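Local coordinates for ferrous iron uptake transporter protein B (PDB 3TAH) that binds guanine nucleotides through its cytosolic G domain and is probably the GTP-driven transporter that brings ferrous iron across the bacterial membrane, at residues Y250-I253 and E254-Q258; L218-F221 and Q222-I226; R231-E234 and E235-E239. The protein carries 1 engineered substitution. All blocks are in the same frame, centred on the assembly; numbering follows the deposited sequence. Where two conformers were deposited one is given.

Contact 1 (Y250-I253 and E254-Q258); sequences YAFI and ERVCQ
One face of the Phe252 ring is covered by the CG2 methyl of Val256, while the NH2 end of Arg255 sits at the ring's edge, near its plane. The methyl makes a CH-pi contact, 3.7 Å from CG2 to the ring centroid and 19° off the normal, and comes closest at CZ, 3.5 Å from CG2. Ring and guanidinium stand 78° apart, so they do not stack. The guanidinium instead lays one face over the backbone of the preceding turn, its NH2 3.6 Å from Phe252 CA, and its NH1 is equally far from Ala251 CB. A bend at chi3 (-62°) folds the arginine chain back along the helix in this way.

All of this happens within helix 241-259 of the FeoB cytosolic helical domain, where i to i+4 bonds such as Val256 N to Phe252 O (2.9 Å) set the spacing. Residues four apart lie on one side, and here that side is apolar: Phe252 and Val256 pack on Leu136 of helix 129-136, and the beta-branched valine, short and close to the backbone, holds CG2 against the ring face. Next to them, Ile253 CG2 lies 4.1 Å from Cys257 SG, and both residues reach Glu94 of helix 93-105. Tyr250 stacks its ring on that of Tyr98. The exposed Glu254 lies along the preceding turn, CG 3.2 Å from Tyr250 O.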
# COMPACT_ATOMS: atom_id res chain seq x y z
N TYR A 250 -8.94 -8.18 -6.07
CA TYR A 250 -8.44 -9.16 -7.03
C TYR A 250 -8.95 -8.94 -8.45
O TYR A 250 -8.19 -9.14 -9.39
CB TYR A 250 -8.69 -10.61 -6.57
CG TYR A 250 -7.75 -11.03 -5.46
CD1 TYR A 250 -6.38 -11.09 -5.66
CD2 TYR A 250 -8.24 -11.38 -4.20
CE1 TYR A 250 -5.51 -11.47 -4.64
CE2 TYR A 250 -7.38 -11.77 -3.18
CZ TYR A 250 -6.01 -11.80 -3.40
OH TYR A 250 -5.15 -12.19 -2.39
N ALA A 251 -10.20 -8.52 -8.62
CA ALA A 251 -10.71 -8.22 -9.96
C ALA A 251 -9.92 -7.08 -10.62
O ALA A 251 -9.50 -7.18 -11.79
CB ALA A 251 -12.22 -7.94 -9.93
N PHE A 252 -9.69 -6.00 -9.86
CA PHE A 252 -8.89 -4.88 -10.33
C PHE A 252 -7.49 -5.33 -10.74
O PHE A 252 -7.00 -5.00 -11.83
CB PHE A 252 -8.79 -3.81 -9.23
CG PHE A 252 -7.78 -2.75 -9.54
CD1 PHE A 252 -8.11 -1.67 -10.37
CD2 PHE A 252 -6.50 -2.80 -8.99
CE1 PHE A 252 -7.17 -0.69 -10.66
CE2 PHE A 252 -5.57 -1.82 -9.27
CZ PHE A 252 -5.91 -0.76 -10.10
N ILE A 253 -6.85 -6.10 -9.85
CA ILE A 253 -5.51 -6.64 -10.08
C ILE A 253 -5.46 -7.50 -11.35
O ILE A 253 -4.55 -7.33 -12.16
CB ILE A 253 -5.01 -7.45 -8.87
CG1 ILE A 253 -4.78 -6.53 -7.68
CG2 ILE A 253 -3.71 -8.20 -9.18
CD1 ILE A 253 -4.69 -7.29 -6.37
N GLU A 254 -6.43 -8.39 -11.52
CA GLU A 254 -6.47 -9.22 -12.73
C GLU A 254 -6.61 -8.38 -14.00
O GLU A 254 -5.92 -8.67 -15.00
CB GLU A 254 -7.59 -10.27 -12.64
CG GLU A 254 -7.32 -11.32 -11.57
CD GLU A 254 -8.33 -12.45 -11.55
OE1 GLU A 254 -8.96 -12.75 -12.60
OE2 GLU A 254 -8.47 -13.05 -10.47
N ARG A 255 -7.49 -7.38 -13.97
CA ARG A 255 -7.71 -6.46 -15.09
C ARG A 255 -6.42 -5.72 -15.44
O ARG A 255 -6.01 -5.68 -16.60
CB ARG A 255 -8.82 -5.44 -14.80
CG ARG A 255 -10.25 -5.97 -14.79
CD ARG A 255 -11.29 -4.84 -14.83
NE ARG A 255 -11.26 -3.92 -13.68
CZ ARG A 255 -11.88 -4.09 -12.50
NH1 ARG A 255 -12.61 -5.17 -12.24
NH2 ARG A 255 -11.76 -3.15 -11.55
N VAL A 256 -5.76 -5.16 -14.42
CA VAL A 256 -4.49 -4.48 -14.63
C VAL A 256 -3.44 -5.41 -15.24
O VAL A 256 -2.80 -5.05 -16.24
CB VAL A 256 -3.95 -3.88 -13.31
CG1 VAL A 256 -2.53 -3.35 -13.53
CG2 VAL A 256 -4.89 -2.78 -12.80
N CYS A 257 -3.28 -6.60 -14.65
CA CYS A 257 -2.25 -7.53 -15.14
C CYS A 257 -2.53 -8.01 -16.57
O CYS A 257 -1.60 -8.16 -17.35
CB CYS A 257 -2.05 -8.71 -14.18
SG CYS A 257 -1.38 -8.18 -12.58
N GLN A 258 -3.80 -8.22 -16.91
CA GLN A 258 -4.18 -8.51 -18.30
C GLN A 258 -3.85 -7.35 -19.25
O GLN A 258 -3.21 -7.56 -20.29
CB GLN A 258 -5.68 -8.81 -18.41
CG GLN A 258 -6.17 -9.07 -19.85
CD GLN A 258 -7.65 -8.83 -20.02
OE1 GLN A 258 -8.38 -9.74 -20.39
NE2 GLN A 258 -8.11 -7.61 -19.75

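Contact 2 (L218-F221 and Q222-I226); sequences LSQF and QRKEI
A capping box opens helix 220-237, with Ser219 at the N-cap and Gln222 three residues on. The two residues exchange side-chain-to-backbone bonds. Ser219 OG accepts from Gln222 N at 3.0 Å, and Gln222 OE1 accepts from Ser219 N at 2.9 Å. The second bond is nearly straight (168°) and lies in the amide's carbonyl plane, on a lone pair of OE1. Serine suits the N-cap because its short arm, with chi1 at 71°, holds OG between the backbone N and carbonyl carbon and within reach of an amide of the first turn, where N-H groups lack the helical carbonyl four residues back that serves them further along. Gln222 is gripped at its other end too: NE2 donates to Val188 O and Ser192 OG, tying the cap to helix 176-189 and the chain just beyond it.

Just before the cap, Leu218 turns back over the helix. Its CD1 meets Ile226 CD1 at 3.8 Å, the two chains crossing at about a right angle, and both residues rest on Leu205 of helix 198-206. On a more exposed side the carboxylate of Glu225 stacks on the Phe221 ring, their planes 14° apart. Glu225 CG stands over the ring face, 3.9 Å from the centroid, and its OE2 lies 3.3 Å from Phe221 CE2. Glutamate suits this place because its CG and flat carboxylate can lie over the ring together. Reciprocal side-chain-to-backbone bonding between N-cap and N3 is the hallmark of the capping box; here glutamine fills the place often taken by glutamate.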
# COMPACT_ATOMS: atom_id res chain seq x y z
N LEU A 218 -17.09 8.47 15.87
CA LEU A 218 -18.27 8.63 15.01
C LEU A 218 -19.53 8.80 15.83
O LEU A 218 -19.72 8.12 16.84
CB LEU A 218 -18.46 7.43 14.07
CG LEU A 218 -17.30 7.16 13.11
CD1 LEU A 218 -17.60 5.96 12.20
CD2 LEU A 218 -16.95 8.40 12.28
N SER A 219 -20.38 9.71 15.38
CA SER A 219 -21.67 9.93 16.02
C SER A 219 -22.58 8.73 15.79
O SER A 219 -22.35 7.91 14.87
CB SER A 219 -22.35 11.18 15.48
OG SER A 219 -22.79 10.98 14.14
N GLN A 220 -23.62 8.64 16.62
CA GLN A 220 -24.64 7.61 16.43
C GLN A 220 -25.22 7.72 15.03
O GLN A 220 -25.43 6.71 14.37
CB GLN A 220 -25.76 7.72 17.48
CG GLN A 220 -26.90 6.73 17.26
CD GLN A 220 -27.97 6.77 18.33
OE1 GLN A 220 -27.97 7.65 19.20
NE2 GLN A 220 -28.88 5.83 18.28
N PHE A 221 -25.49 8.94 14.56
CA PHE A 221 -26.08 9.11 13.23
C PHE A 221 -25.12 8.61 12.13
O PHE A 221 -25.54 7.92 11.20
CB PHE A 221 -26.51 10.56 12.99
CG PHE A 221 -27.02 10.80 11.59
CD1 PHE A 221 -28.15 10.12 11.15
CD2 PHE A 221 -26.36 11.66 10.73
CE1 PHE A 221 -28.63 10.30 9.86
CE2 PHE A 221 -26.83 11.85 9.43
CZ PHE A 221 -27.97 11.16 9.01
N GLN A 222 -23.83 8.94 12.25
CA GLN A 222 -22.82 8.48 11.30
C GLN A 222 -22.81 6.95 11.23
O GLN A 222 -22.81 6.37 10.15
CB GLN A 222 -21.42 9.01 11.66
CG GLN A 222 -21.16 10.43 11.22
CD GLN A 222 -19.84 10.99 11.73
OE1 GLN A 222 -19.58 10.95 12.93
NE2 GLN A 222 -19.02 11.53 10.83
N ARG A 223 -22.82 6.31 12.39
CA ARG A 223 -22.81 4.85 12.48
C ARG A 223 -24.05 4.23 11.84
O ARG A 223 -23.96 3.22 11.15
CB ARG A 223 -22.64 4.39 13.93
CG ARG A 223 -21.28 4.76 14.52
CD ARG A 223 -21.23 4.65 16.04
NE ARG A 223 -20.98 3.28 16.49
CZ ARG A 223 -20.98 2.87 17.76
NH1 ARG A 223 -21.23 3.71 18.76
NH2 ARG A 223 -20.73 1.58 18.04
N LYS A 224 -25.22 4.85 12.06
CA LYS A 224 -26.46 4.38 11.43
C LYS A 224 -26.40 4.49 9.90
O LYS A 224 -26.79 3.54 9.21
CB LYS A 224 -27.67 5.17 11.94
CG LYS A 224 -28.05 4.81 13.36
CD LYS A 224 -29.17 5.69 13.91
CE LYS A 224 -30.51 5.37 13.31
NZ LYS A 224 -31.63 5.87 14.17
N GLU A 225 -25.91 5.62 9.40
CA GLU A 225 -25.75 5.84 7.95
C GLU A 225 -24.86 4.76 7.34
O GLU A 225 -25.16 4.20 6.29
CB GLU A 225 -25.08 7.19 7.63
CG GLU A 225 -25.87 8.44 7.90
CD GLU A 225 -25.09 9.69 7.54
OE1 GLU A 225 -25.30 10.22 6.44
OE2 GLU A 225 -24.25 10.13 8.36
N ILE A 226 -23.74 4.50 8.02
CA ILE A 226 -22.77 3.49 7.56
C ILE A 226 -23.35 2.08 7.60
O ILE A 226 -23.19 1.33 6.64
CB ILE A 226 -21.45 3.57 8.37
CG1 ILE A 226 -20.74 4.89 8.06
CG2 ILE A 226 -20.57 2.35 8.04
CD1 ILE A 226 -19.57 5.23 9.04

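Contact 3 (R231-E234 and E235-E239); sequences RITE and EIFTE
Ordinary i to i+4 bonds run from Arg231 to Phe237, such as Phe237 N to Thr233 O at 3.1 Å, and then helix 220-237 ends in a turn with the pattern of a Schellman motif, though both of its bonds are weak. Thr238 swings to positive phi (46°), which brings Glu239 N back to Glu234 O at 3.3 Å; the other bond runs from Thr238 N to Glu235 O. The chain can thus turn into helix 241-259, and Glu234 helps hold the corner: its OE2 accepts from Ala241 N.

Among the side chains, Phe237 suits its place because its apolar ring packs between the last turn and Ile244 of helix 241-259. The ring edge points at Thr233 O, with CD2 3.3 Å away, and the ring makes a cation-pi contact with Arg177. Thr233 runs alongside, CG2 to Phe237 CE2 3.8 Å. On the exposed side Arg231 and Glu235 point the same way but do not form a salt bridge, since NE and OE2 are 4.3 Å apart; the arginine pairs with Asp228 instead. A water joins them: it accepts from Arg231 NE at 2.8 Å, in the guanidinium plane, and donates weakly to Glu235 OE1 at 3.4 Å.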
# COMPACT_ATOMS: atom_id res chain seq x y z
N ARG A 231 -25.51 -2.70 4.62
CA ARG A 231 -26.59 -3.67 4.51
C ARG A 231 -27.09 -3.77 3.08
O ARG A 231 -27.14 -4.88 2.52
CB ARG A 231 -27.75 -3.32 5.46
CG ARG A 231 -28.86 -4.38 5.51
CD ARG A 231 -30.05 -3.94 6.37
NE ARG A 231 -30.68 -2.71 5.87
CZ ARG A 231 -30.58 -1.50 6.40
NH1 ARG A 231 -29.86 -1.26 7.51
NH2 ARG A 231 -31.22 -0.48 5.83
N ILE A 232 -27.43 -2.63 2.48
CA ILE A 232 -27.99 -2.63 1.13
C ILE A 232 -26.94 -3.10 0.12
O ILE A 232 -27.28 -3.80 -0.84
CB ILE A 232 -28.64 -1.25 0.72
CG1 ILE A 232 -29.33 -1.34 -0.65
CG2 ILE A 232 -27.63 -0.08 0.78
CD1 ILE A 232 -30.45 -2.43 -0.75
N THR A 233 -25.67 -2.73 0.33
CA THR A 233 -24.60 -3.15 -0.59
C THR A 233 -24.38 -4.67 -0.54
O THR A 233 -24.25 -5.31 -1.58
CB THR A 233 -23.31 -2.35 -0.35
OG1 THR A 233 -23.63 -0.96 -0.46
CG2 THR A 233 -22.24 -2.70 -1.38
N GLU A 234 -24.39 -5.24 0.66
CA GLU A 234 -24.31 -6.70 0.82
C GLU A 234 -25.49 -7.39 0.13
O GLU A 234 -25.31 -8.45 -0.47
CB GLU A 234 -24.30 -7.10 2.29
CG GLU A 234 -22.96 -6.83 2.99
CD GLU A 234 -22.95 -7.26 4.44
OE1 GLU A 234 -24.02 -7.20 5.08
OE2 GLU A 234 -21.87 -7.64 4.93
N GLU A 235 -26.67 -6.80 0.23
CA GLU A 235 -27.87 -7.37 -0.39
C GLU A 235 -27.76 -7.43 -1.90
O GLU A 235 -28.13 -8.44 -2.50
CB GLU A 235 -29.12 -6.58 0.03
CG GLU A 235 -29.48 -6.84 1.47
CD GLU A 235 -30.66 -6.02 1.99
OE1 GLU A 235 -31.32 -5.33 1.18
OE2 GLU A 235 -30.92 -6.09 3.21
N ILE A 236 -27.23 -6.37 -2.51
CA ILE A 236 -27.13 -6.32 -3.98
C ILE A 236 -25.97 -7.16 -4.51
O ILE A 236 -26.04 -7.61 -5.64
CB ILE A 236 -27.14 -4.87 -4.56
CG1 ILE A 236 -25.85 -4.08 -4.27
CG2 ILE A 236 -28.39 -4.11 -4.04
CD1 ILE A 236 -25.89 -2.63 -4.84
N PHE A 237 -24.92 -7.38 -3.72
CA PHE A 237 -23.89 -8.36 -4.11
C PHE A 237 -24.19 -9.82 -3.70
O PHE A 237 -23.55 -10.74 -4.24
CB PHE A 237 -22.52 -8.00 -3.50
CG PHE A 237 -21.77 -6.90 -4.21
CD1 PHE A 237 -20.86 -7.21 -5.22
CD2 PHE A 237 -21.92 -5.57 -3.85
CE1 PHE A 237 -20.13 -6.22 -5.86
CE2 PHE A 237 -21.19 -4.57 -4.48
CZ PHE A 237 -20.30 -4.90 -5.49
N THR A 238 -25.16 -10.01 -2.80
CA THR A 238 -25.41 -11.29 -2.08
C THR A 238 -24.11 -11.89 -1.55
O THR A 238 -23.83 -13.08 -1.69
CB THR A 238 -26.25 -12.34 -2.88
OG1 THR A 238 -25.58 -12.71 -4.09
CG2 THR A 238 -27.62 -11.79 -3.21
N GLU A 239 -23.30 -11.03 -0.92
CA GLU A 239 -22.00 -11.41 -0.39
C GLU A 239 -21.75 -10.52 0.84
O GLU A 239 -22.29 -9.42 0.92
CB GLU A 239 -20.97 -11.15 -1.49
CG GLU A 239 -19.61 -11.79 -1.33
CD GLU A 239 -19.49 -13.18 -1.97
OE1 GLU A 239 -19.62 -13.30 -3.22
OE2 GLU A 239 -19.25 -14.14 -1.24
O HOH W 1 -31.91 -2.80 3.40

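Overall arrangement
All three contacts belong to the helical domain. Contacts 2 and 3 mark the beginning and end of one helix, 220-237, with centres about 19 Å apart, while contact 1 lies on the helix that follows, 241-259. Contact 1 is partly buried because its helix leans on the G domain, and it combines regular backbone bonds with apolar and aromatic packing. The other two are surface contacts where polar groups do more: the start of the helix is capped by well-aligned side-chain-to-backbone bonds, its end by weak backbone bonds with one side-chain bond to the next helix. The chain then turns toward contact 1; the centres of contacts 1 and 3 are about 23 Å apart.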